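Local coordinates for protein putative phthiocerol dimycocerosate transporter LppX (Mycobacterium tuberculosis, PDB 2BYO) that probably carries phthiocerol dimycocerosates from the cell membrane towards the outer membrane, with a hydrophobic cavity large enough for one such molecule, at residues V45-V51 against S190-L195; V87-I92 against G104-L109; G149-A153 against S165-A169. All blocks are in the same frame, centred on the assembly; numbering follows the deposited sequence.

Contact 1. Residues V45-V51 against S190-L195; sequences VRTTGKV and SGSIQL. With LNL (alpha-linolenic acid), chain K.
Ile-193 lays its CG2 branch beside Val-45, 4.2 Å from Val-45 CG1, the two side chains pointing the same way off the sheet. With CG1 beside the backbone N (chi1 -55°), Ile-193 sends its other branch across Val-51 at roughly a right angle, CD1 lying 3.9 Å from Val-51 CG1. Leu-195 continues this greasy face, and alpha-linolenic acid lies against it: its C12 is 3.5 Å from Ile-193 CG2 and its C7 3.6 Å from Leu-195 CD1. A bound docosahexaenoic acid also touches Leu-195.

The reverse face is polar. Thr-48 OG1 and Ser-192 OG share a hydrogen bond, its 2.5 Å length doubtfully short. Further along, the aliphatic base of Arg-46 meets the amide oxygen of Gln-194, while its guanidinium group leaves for a salt bridge with Asp-61.

Backbone bonds pair Arg-46 with Gln-194 and Thr-48 with Ser-192. Past the strand ends Lys-50 N reaches Ser-190 O in an almost straight bond (178°), and Ser-190 OG returns one to Lys-50 O. This antiparallel pairing joins the first and last strands of the U-shaped beta half-barrel characteristic of the LppX/LprAFG family, with the lipid cavity on the Ile-193 face.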
loop_
_atom_site.group_PDB
_atom_site.type_symbol
_atom_site.label_atom_id
_atom_site.label_comp_id
_atom_site.label_asym_id
_atom_site.label_seq_id
_atom_site.Cartn_x
_atom_site.Cartn_y
_atom_site.Cartn_z
ATOM N N VAL A 45 1.166 -4.000 6.206
ATOM C CA VAL A 45 1.429 -4.735 4.977
ATOM C C VAL A 45 1.573 -6.220 5.299
ATOM O O VAL A 45 2.322 -6.598 6.193
ATOM C CB VAL A 45 2.702 -4.225 4.276
ATOM C CG1 VAL A 45 2.970 -5.027 3.004
ATOM C CG2 VAL A 45 2.583 -2.726 3.955
ATOM N N ARG A 46 0.842 -7.053 4.577
ATOM C CA ARG A 46 0.973 -8.494 4.683
ATOM C C ARG A 46 1.150 -9.039 3.274
ATOM O O ARG A 46 0.707 -8.416 2.300
ATOM C CB ARG A 46 -0.285 -9.115 5.322
ATOM C CG ARG A 46 -0.595 -8.613 6.745
ATOM C CD ARG A 46 0.408 -9.120 7.785
ATOM N NE ARG A 46 0.086 -8.605 9.123
ATOM C CZ ARG A 46 0.491 -7.437 9.635
ATOM N NH1 ARG A 46 1.276 -6.609 8.954
ATOM N NH2 ARG A 46 0.108 -7.091 10.856
ATOM N N THR A 47 1.797 -10.197 3.171
ATOM C CA THR A 47 1.971 -10.868 1.898
ATOM C C THR A 47 1.683 -12.354 2.057
ATOM O O THR A 47 1.773 -12.892 3.159
ATOM C CB THR A 47 3.421 -10.704 1.334
ATOM O OG1 THR A 47 4.375 -11.230 2.259
ATOM C CG2 THR A 47 3.748 -9.250 1.065
ATOM N N THR A 48 1.329 -12.995 0.942
ATOM C CA THR A 48 1.288 -14.446 0.833
ATOM C C THR A 48 2.192 -14.861 -0.327
ATOM O O THR A 48 2.481 -14.059 -1.226
ATOM C CB THR A 48 -0.129 -14.987 0.538
ATOM O OG1 THR A 48 -0.521 -14.597 -0.778
ATOM C CG2 THR A 48 -1.155 -14.454 1.535
ATOM N N GLY A 49 2.618 -16.124 -0.306
ATOM C CA GLY A 49 3.454 -16.667 -1.358
ATOM C C GLY A 49 4.819 -16.024 -1.326
ATOM O O GLY A 49 5.381 -15.812 -0.259
ATOM N N LYS A 50 5.345 -15.702 -2.501
ATOM C CA LYS A 50 6.677 -15.136 -2.608
ATOM C C LYS A 50 6.619 -13.775 -3.284
ATOM O O LYS A 50 6.212 -13.654 -4.444
ATOM C CB LYS A 50 7.595 -16.101 -3.353
ATOM C CG LYS A 50 7.920 -17.316 -2.505
ATOM C CD LYS A 50 8.869 -18.273 -3.187
ATOM C CE LYS A 50 9.419 -19.292 -2.186
ATOM N NZ LYS A 50 10.125 -18.621 -1.037
ATOM N N VAL A 51 6.984 -12.754 -2.512
ATOM C CA VAL A 51 7.035 -11.383 -2.971
ATOM C C VAL A 51 8.457 -10.875 -2.751
ATOM O O VAL A 51 8.911 -10.762 -1.613
ATOM C CB VAL A 51 6.032 -10.513 -2.188
ATOM C CG1 VAL A 51 6.229 -9.031 -2.504
ATOM C CG2 VAL A 51 4.598 -10.961 -2.493
ATOM N N SER A 190 3.315 -14.792 -8.436
ATOM C CA SER A 190 3.992 -15.586 -7.418
ATOM C C SER A 190 3.431 -15.411 -6.006
ATOM O O SER A 190 3.676 -16.240 -5.127
ATOM C CB SER A 190 5.472 -15.191 -7.394
ATOM O OG SER A 190 5.592 -13.792 -7.136
ATOM N N GLY A 191 2.718 -14.318 -5.772
ATOM C CA GLY A 191 2.224 -14.015 -4.432
ATOM C C GLY A 191 1.251 -12.865 -4.437
ATOM O O GLY A 191 0.742 -12.475 -5.482
ATOM N N SER A 192 0.976 -12.330 -3.256
ATOM C CA SER A 192 0.044 -11.221 -3.133
ATOM C C SER A 192 0.542 -10.236 -2.097
ATOM O O SER A 192 1.328 -10.591 -1.215
ATOM C CB SER A 192 -1.348 -11.726 -2.747
ATOM O OG SER A 192 -1.299 -12.340 -1.473
ATOM N N ILE A 193 0.098 -8.993 -2.243
ATOM C CA ILE A 193 0.417 -7.922 -1.304
ATOM C C ILE A 193 -0.896 -7.315 -0.851
ATOM O O ILE A 193 -1.782 -7.041 -1.668
ATOM C CB ILE A 193 1.293 -6.822 -1.932
ATOM C CG1 ILE A 193 2.559 -7.419 -2.540
ATOM C CG2 ILE A 193 1.662 -5.762 -0.881
ATOM C CD1 ILE A 193 3.392 -6.437 -3.366
ATOM N N GLN A 194 -1.020 -7.123 0.456
ATOM C CA GLN A 194 -2.211 -6.550 1.040
ATOM C C GLN A 194 -1.800 -5.390 1.927
ATOM O O GLN A 194 -0.872 -5.511 2.735
ATOM C CB GLN A 194 -2.904 -7.585 1.896
ATOM C CG GLN A 194 -4.146 -7.063 2.610
ATOM C CD GLN A 194 -4.628 -8.059 3.625
ATOM O OE1 GLN A 194 -4.148 -8.076 4.762
ATOM N NE2 GLN A 194 -5.533 -8.936 3.207
ATOM N N LEU A 195 -2.494 -4.275 1.776
ATOM C CA LEU A 195 -2.203 -3.086 2.546
ATOM C C LEU A 195 -3.465 -2.639 3.249
ATOM O O LEU A 195 -4.475 -2.358 2.609
ATOM C CB LEU A 195 -1.673 -1.998 1.620
ATOM C CG LEU A 195 -1.085 -0.813 2.363
ATOM C CD1 LEU A 195 0.106 -0.268 1.598
ATOM C CD2 LEU A 195 -2.142 0.276 2.620
HETATM O O1 LNL K . 7.806 3.999 0.523
HETATM C C1 LNL K . 7.717 3.768 1.753
HETATM O O2 LNL K . 8.058 2.667 2.245
HETATM C C2 LNL K . 7.205 4.860 2.675
HETATM C C3 LNL K . 5.723 4.698 2.989
HETATM C C4 LNL K . 5.461 3.656 4.083
HETATM C C5 LNL K . 4.786 2.358 3.612
HETATM C C6 LNL K . 3.588 2.558 2.667
HETATM C C7 LNL K . 3.354 1.315 1.804
HETATM C C8 LNL K . 4.136 1.336 0.486
HETATM C C9 LNL K . 3.381 0.636 -0.648
HETATM C C10 LNL K . 3.991 -0.702 -1.063
HETATM C C11 LNL K . 3.236 -1.835 -0.396
HETATM C C12 LNL K . 2.034 -2.269 -0.802
HETATM C C13 LNL K . 1.283 -1.695 -1.989
HETATM C C14 LNL K . -0.217 -1.978 -1.887
HETATM C C15 LNL K . -0.653 -3.276 -2.569
HETATM C C16 LNL K . -2.028 -3.135 -3.223
HETATM C C17 LNL K . -1.969 -2.336 -4.529
HETATM C C18 LNL K . -3.293 -2.306 -5.268
#

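Contact 2. Residues V87-I92 against G104-L109; sequences VQGDNI and GSISEL. With MLT (D-malate), chain M; LNL (alpha-linolenic acid), chain J.
Gly-104 opens the pairing: its carbonyl oxygen takes the N-H of Ile-92 at 2.9 Å, and its own N gives a weak bond back to Ile-92 O. Its CA lies 3.3 Å from O4 of the bound D-malate.

Ser-105 comes next, opposite Asn-91 in a non-hydrogen-bonded pair, and its side chain turns to Asp-90. Ser-105 OG lies at a doubtfully short modelled 2.4 Å from Asp-90 OD2, apparently donating to it. Ser-105 sits at the N-cap of helix 106-112, its OG accepting the capping bond from Glu-108 N.

Ile-106 starts the helix, its N bonded to Asp-90 O at 2.8 Å within the carbonyl plane. Its CD1 reaches back toward the turn, 3.5 Å from Val-87 CG1, the two side chains crossing nearly at right angles. CG2 leaves in another direction and meets the carboxylate end of an alpha-linolenic acid.

Ser-107 gives its N-H to Asp-90 OD1 at 2.7 Å, on the syn lone pair. Asp-90 CG stands opposite its own backbone N (chi1 -173°), and from there the carboxylate reaches the start of the helix, where the helix dipole would probably stabilise its negative charge.

Glu-108 turns to the malate, its OE1 2.6 Å from malate O1. One turn on from Ser-105, Leu-109 brings CD1 to 3.6 Å from Ile-92 CD1 and also touches the lipid chain. The whole is a strand-to-helix junction, N-capped by Ser-105 and held by Asp-90 of a type II' beta turn, at the wall of the half-barrel's lipid cavity.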
loop_
_atom_site.group_PDB
_atom_site.type_symbol
_atom_site.label_atom_id
_atom_site.label_comp_id
_atom_site.label_asym_id
_atom_site.label_seq_id
_atom_site.Cartn_x
_atom_site.Cartn_y
_atom_site.Cartn_z
ATOM N N VAL A 87 11.463 5.285 7.594
ATOM C CA VAL A 87 11.724 6.157 6.465
ATOM C C VAL A 87 12.058 7.535 7.044
ATOM O O VAL A 87 11.232 8.151 7.722
ATOM C CB VAL A 87 10.512 6.243 5.507
ATOM C CG1 VAL A 87 10.743 7.318 4.446
ATOM C CG2 VAL A 87 10.265 4.904 4.855
ATOM N N GLN A 88 13.279 7.991 6.791
ATOM C CA GLN A 88 13.735 9.305 7.217
ATOM C C GLN A 88 14.404 9.982 6.035
ATOM O O GLN A 88 15.332 9.428 5.445
ATOM C CB GLN A 88 14.736 9.176 8.367
ATOM C CG GLN A 88 14.109 8.723 9.676
ATOM C CD GLN A 88 15.067 8.815 10.856
ATOM O OE1 GLN A 88 16.287 8.984 10.694
ATOM N NE2 GLN A 88 14.514 8.687 12.062
ATOM N N GLY A 89 13.942 11.180 5.692
ATOM C CA GLY A 89 14.451 11.872 4.514
ATOM C C GLY A 89 14.261 10.981 3.298
ATOM O O GLY A 89 13.158 10.504 3.038
ATOM N N ASP A 90 15.346 10.724 2.575
ATOM C CA ASP A 90 15.292 9.891 1.377
ATOM C C ASP A 90 15.454 8.397 1.690
ATOM O O ASP A 90 15.189 7.552 0.842
ATOM C CB ASP A 90 16.385 10.347 0.402
ATOM C CG ASP A 90 16.301 9.654 -0.944
ATOM O OD1 ASP A 90 15.237 9.723 -1.594
ATOM O OD2 ASP A 90 17.310 9.047 -1.353
ATOM N N ASN A 91 15.865 8.064 2.908
ATOM C CA ASN A 91 16.293 6.703 3.217
ATOM C C ASN A 91 15.205 5.796 3.766
ATOM O O ASN A 91 14.449 6.185 4.646
ATOM C CB ASN A 91 17.456 6.746 4.194
ATOM C CG ASN A 91 18.644 7.483 3.631
ATOM O OD1 ASN A 91 18.984 7.324 2.456
ATOM N ND2 ASN A 91 19.270 8.315 4.455
ATOM N N ILE A 92 15.151 4.586 3.220
ATOM C CA ILE A 92 14.358 3.481 3.753
ATOM C C ILE A 92 15.352 2.563 4.448
ATOM O O ILE A 92 16.283 2.079 3.806
ATOM C CB ILE A 92 13.647 2.713 2.616
ATOM C CG1 ILE A 92 12.654 3.638 1.891
ATOM C CG2 ILE A 92 12.939 1.473 3.147
ATOM C CD1 ILE A 92 12.179 3.093 0.545
ATOM N N GLY A 104 16.948 1.083 0.680
ATOM C CA GLY A 104 16.674 1.817 -0.521
ATOM C C GLY A 104 16.504 3.289 -0.292
ATOM O O GLY A 104 16.555 3.775 0.837
ATOM N N SER A 105 16.304 3.980 -1.403
ATOM C CA SER A 105 16.168 5.415 -1.444
ATOM C C SER A 105 14.856 5.742 -2.134
ATOM O O SER A 105 14.528 5.152 -3.162
ATOM C CB SER A 105 17.337 6.025 -2.220
ATOM O OG SER A 105 16.943 7.204 -2.895
ATOM N N ILE A 106 14.120 6.688 -1.564
ATOM C CA ILE A 106 12.827 7.097 -2.100
ATOM C C ILE A 106 12.981 7.635 -3.519
ATOM O O ILE A 106 12.280 7.202 -4.436
ATOM C CB ILE A 106 12.166 8.162 -1.197
ATOM C CG1 ILE A 106 11.730 7.528 0.128
ATOM C CG2 ILE A 106 10.960 8.789 -1.885
ATOM C CD1 ILE A 106 11.349 8.540 1.185
ATOM N N SER A 107 13.903 8.580 -3.685
ATOM C CA SER A 107 14.152 9.203 -4.985
ATOM C C SER A 107 14.550 8.172 -6.044
ATOM O O SER A 107 14.092 8.235 -7.183
ATOM C CB SER A 107 15.242 10.279 -4.865
ATOM O OG SER A 107 16.455 9.740 -4.364
ATOM N N GLU A 108 15.381 7.212 -5.648
ATOM C CA GLU A 108 15.913 6.228 -6.583
ATOM C C GLU A 108 14.880 5.181 -6.988
ATOM O O GLU A 108 14.861 4.747 -8.137
ATOM C CB GLU A 108 17.184 5.602 -6.012
ATOM C CG GLU A 108 18.296 6.651 -5.884
ATOM C CD GLU A 108 19.654 6.070 -5.581
ATOM O OE1 GLU A 108 19.741 5.189 -4.704
ATOM O OE2 GLU A 108 20.637 6.514 -6.211
ATOM N N LEU A 109 14.010 4.800 -6.054
ATOM C CA LEU A 109 12.846 3.976 -6.385
ATOM C C LEU A 109 11.839 4.753 -7.242
ATOM O O LEU A 109 11.234 4.193 -8.150
ATOM C CB LEU A 109 12.163 3.457 -5.113
ATOM C CG LEU A 109 12.936 2.419 -4.292
ATOM C CD1 LEU A 109 12.262 2.228 -2.944
ATOM C CD2 LEU A 109 13.048 1.090 -5.035
HETATM C C1 MLT M . 20.062 2.307 -2.888
HETATM O O1 MLT M . 19.250 3.212 -3.158
HETATM O O2 MLT M . 20.836 2.462 -1.914
HETATM C C2 MLT M . 20.096 1.043 -3.707
HETATM O O3 MLT M . 19.881 1.292 -5.086
HETATM C C3 MLT M . 19.082 0.045 -3.148
HETATM C C4 MLT M . 17.690 0.191 -3.725
HETATM O O4 MLT M . 17.107 1.308 -3.789
HETATM O O5 MLT M . 17.094 -0.839 -4.134
HETATM O O1 LNL J . 6.936 12.011 -1.072
HETATM C C1 LNL J . 7.687 11.317 -1.798
HETATM O O2 LNL J . 8.863 11.667 -2.061
HETATM C C2 LNL J . 7.141 10.015 -2.363
HETATM C C3 LNL J . 7.917 9.557 -3.604
HETATM C C4 LNL J . 7.303 8.324 -4.277
HETATM C C5 LNL J . 7.375 7.067 -3.401
HETATM C C6 LNL J . 8.076 5.883 -4.073
HETATM C C7 LNL J . 7.100 4.845 -4.628
HETATM C C8 LNL J . 7.672 3.437 -4.481
HETATM C C9 LNL J . 6.837 2.397 -5.240
HETATM C C10 LNL J . 6.617 1.061 -4.514
HETATM C C11 LNL J . 7.513 0.863 -3.307
HETATM C C12 LNL J . 8.457 -0.084 -3.283
HETATM C C13 LNL J . 9.363 -0.301 -2.080
HETATM C C14 LNL J . 8.662 -0.049 -0.740
HETATM C C15 LNL J . 8.909 -1.167 0.275
HETATM C C16 LNL J . 8.431 -0.742 1.664
HETATM C C17 LNL J . 7.578 -1.802 2.371
HETATM C C18 LNL J . 6.685 -1.194 3.441
#

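Contact 3. Residues G149-A153 against S165-A169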
loop_
_atom_site.group_PDB
_atom_site.type_symbol
_atom_site.label_atom_id
_atom_site.label_comp_id
_atom_site.label_asym_id
_atom_site.label_seq_id
_atom_site.Cartn_x
_atom_site.Cartn_y
_atom_site.Cartn_z
ATOM N N GLY A 149 -10.847 -5.286 -9.726
ATOM C CA GLY A 149 -10.490 -4.704 -11.015
ATOM C C GLY A 149 -9.198 -5.318 -11.491
ATOM O O GLY A 149 -8.554 -6.053 -10.745
ATOM N N THR A 150 -8.824 -5.016 -12.728
ATOM C CA THR A 150 -7.609 -5.542 -13.314
ATOM C C THR A 150 -6.666 -4.372 -13.621
ATOM O O THR A 150 -7.063 -3.393 -14.247
ATOM C CB THR A 150 -7.951 -6.380 -14.550
ATOM O OG1 THR A 150 -8.634 -7.566 -14.118
ATOM C CG2 THR A 150 -6.700 -6.768 -15.346
ATOM N N ILE A 151 -5.431 -4.479 -13.136
ATOM C CA ILE A 151 -4.440 -3.410 -13.247
ATOM C C ILE A 151 -3.460 -3.751 -14.371
ATOM O O ILE A 151 -2.931 -4.855 -14.412
ATOM C CB ILE A 151 -3.701 -3.211 -11.891
ATOM C CG1 ILE A 151 -4.718 -2.825 -10.807
ATOM C CG2 ILE A 151 -2.611 -2.145 -12.002
ATOM C CD1 ILE A 151 -4.111 -2.521 -9.445
ATOM N N PRO A 152 -3.220 -2.802 -15.294
ATOM C CA PRO A 152 -2.334 -3.079 -16.421
ATOM C C PRO A 152 -0.895 -3.294 -15.975
ATOM O O PRO A 152 -0.466 -2.706 -14.983
ATOM C CB PRO A 152 -2.446 -1.822 -17.286
ATOM C CG PRO A 152 -2.959 -0.764 -16.399
ATOM C CD PRO A 152 -3.728 -1.417 -15.304
ATOM N N ALA A 153 -0.171 -4.139 -16.700
ATOM C CA ALA A 153 1.202 -4.507 -16.345
ATOM C C ALA A 153 2.066 -3.291 -16.000
ATOM O O ALA A 153 2.831 -3.325 -15.042
ATOM C CB ALA A 153 1.841 -5.296 -17.468
ATOM N N SER A 165 2.307 -9.194 -16.910
ATOM C CA SER A 165 0.908 -9.161 -17.336
ATOM C C SER A 165 0.058 -8.318 -16.415
ATOM O O SER A 165 0.495 -7.916 -15.320
ATOM C CB SER A 165 0.323 -10.581 -17.438
ATOM O OG SER A 165 0.222 -11.207 -16.165
ATOM N N ALA A 166 -1.157 -8.040 -16.876
ATOM C CA ALA A 166 -2.156 -7.362 -16.058
ATOM C C ALA A 166 -2.548 -8.278 -14.903
ATOM O O ALA A 166 -2.667 -9.491 -15.084
ATOM C CB ALA A 166 -3.377 -7.001 -16.898
ATOM N N ARG A 167 -2.739 -7.706 -13.719
ATOM C CA ARG A 167 -3.020 -8.500 -12.526
ATOM C C ARG A 167 -4.316 -8.068 -11.839
ATOM O O ARG A 167 -4.687 -6.896 -11.914
ATOM C CB ARG A 167 -1.851 -8.404 -11.544
ATOM C CG ARG A 167 -0.503 -8.904 -12.092
ATOM C CD ARG A 167 -0.543 -10.336 -12.610
ATOM N NE ARG A 167 -1.132 -11.257 -11.641
ATOM C CZ ARG A 167 -1.515 -12.507 -11.913
ATOM N NH1 ARG A 167 -1.370 -13.017 -13.132
ATOM N NH2 ARG A 167 -2.051 -13.260 -10.951
ATOM N N PRO A 168 -5.011 -9.021 -11.182
ATOM C CA PRO A 168 -6.200 -8.673 -10.416
ATOM C C PRO A 168 -5.837 -7.919 -9.140
ATOM O O PRO A 168 -4.814 -8.200 -8.513
ATOM C CB PRO A 168 -6.846 -10.022 -10.075
ATOM C CG PRO A 168 -5.886 -11.072 -10.443
ATOM C CD PRO A 168 -4.724 -10.468 -11.160
ATOM N N ALA A 169 -6.673 -6.956 -8.794
ATOM C CA ALA A 169 -6.518 -6.188 -7.585
ATOM C C ALA A 169 -7.893 -5.995 -6.951
ATOM O O ALA A 169 -8.932 -6.221 -7.602
ATOM C CB ALA A 169 -5.873 -4.849 -7.894
#
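Two neighbouring antiparallel strands of the half-barrel sheet, 142-151 and 167-174, meet here where the chain leaves the first for helix 153-159 and comes back into the second. Ile-151 and Ala-169 make the closest side-chain contact: Ile-151 CD1 presses on Ala-169 CB at 3.3 Å, tighter than ordinary van der Waals packing. Placing CG1 next to the backbone N (chi1 -61°) and running on extended, Ile-151 lays that branch over the methyl, with CG1 itself 3.7 Å from Ala-169 CB.

Backbone bonds hold the strands at two pairs. Gly-149 and Ala-169 exchange both of theirs, and Ile-151 N points almost straight (177°) at Arg-167 O over 2.8 Å, with Arg-167 N answering to Ile-151 O. The axes of the short segments 149-151 and 167-169 are nevertheless 133° apart, well short of a flat antiparallel pair, which is consistent with a strong local twist in the U-shaped half-barrel. The face bearing Ile-151 turns to the lipid cavity of the half-barrel, where a bound docosahexaenoic acid touches this side chain and Val-156 of the helix packs on it as well. Arg-167 shares this face and also packs on Val-156, but spends its polar end elsewhere: NE donates to Asp-187 O on the next strand, and Ser-165 OG lies at the edge of the guanidinium group, in its plane.

The opposite face carries Thr-150, whose CG2 meets Ala-166 CB at 3.7 Å. Ala-166 CB also sits 3.3 Å from Ile-151 O, beside the bond this oxygen accepts. Beyond Pro-152, the N-cap residue of the helix, Ala-153 CB rests 3.6 Å from Ser-165 O.

How the contacts relate
From the N terminus, strand 40-49 supplies the first half of contact 1, which closes only when the chain returns at Ser-190, 139 residues after Val-51. Contacts 2 and 3 both fall within that long loop, in series. Contact 2 closes first, over the hairpin of strands 91-96 and 99-105 and into helix 106-112, at one end of the sheet. Contact 3 follows, bridging the excursion through helix 153-159 between strands 142-151 and 167-174 in the other half. Contact 1 joins the two halves at the middle. Its centre lies about 22 Å from that of contact 2 and about 15 Å from that of contact 3; none touch, but all border bound fatty acids.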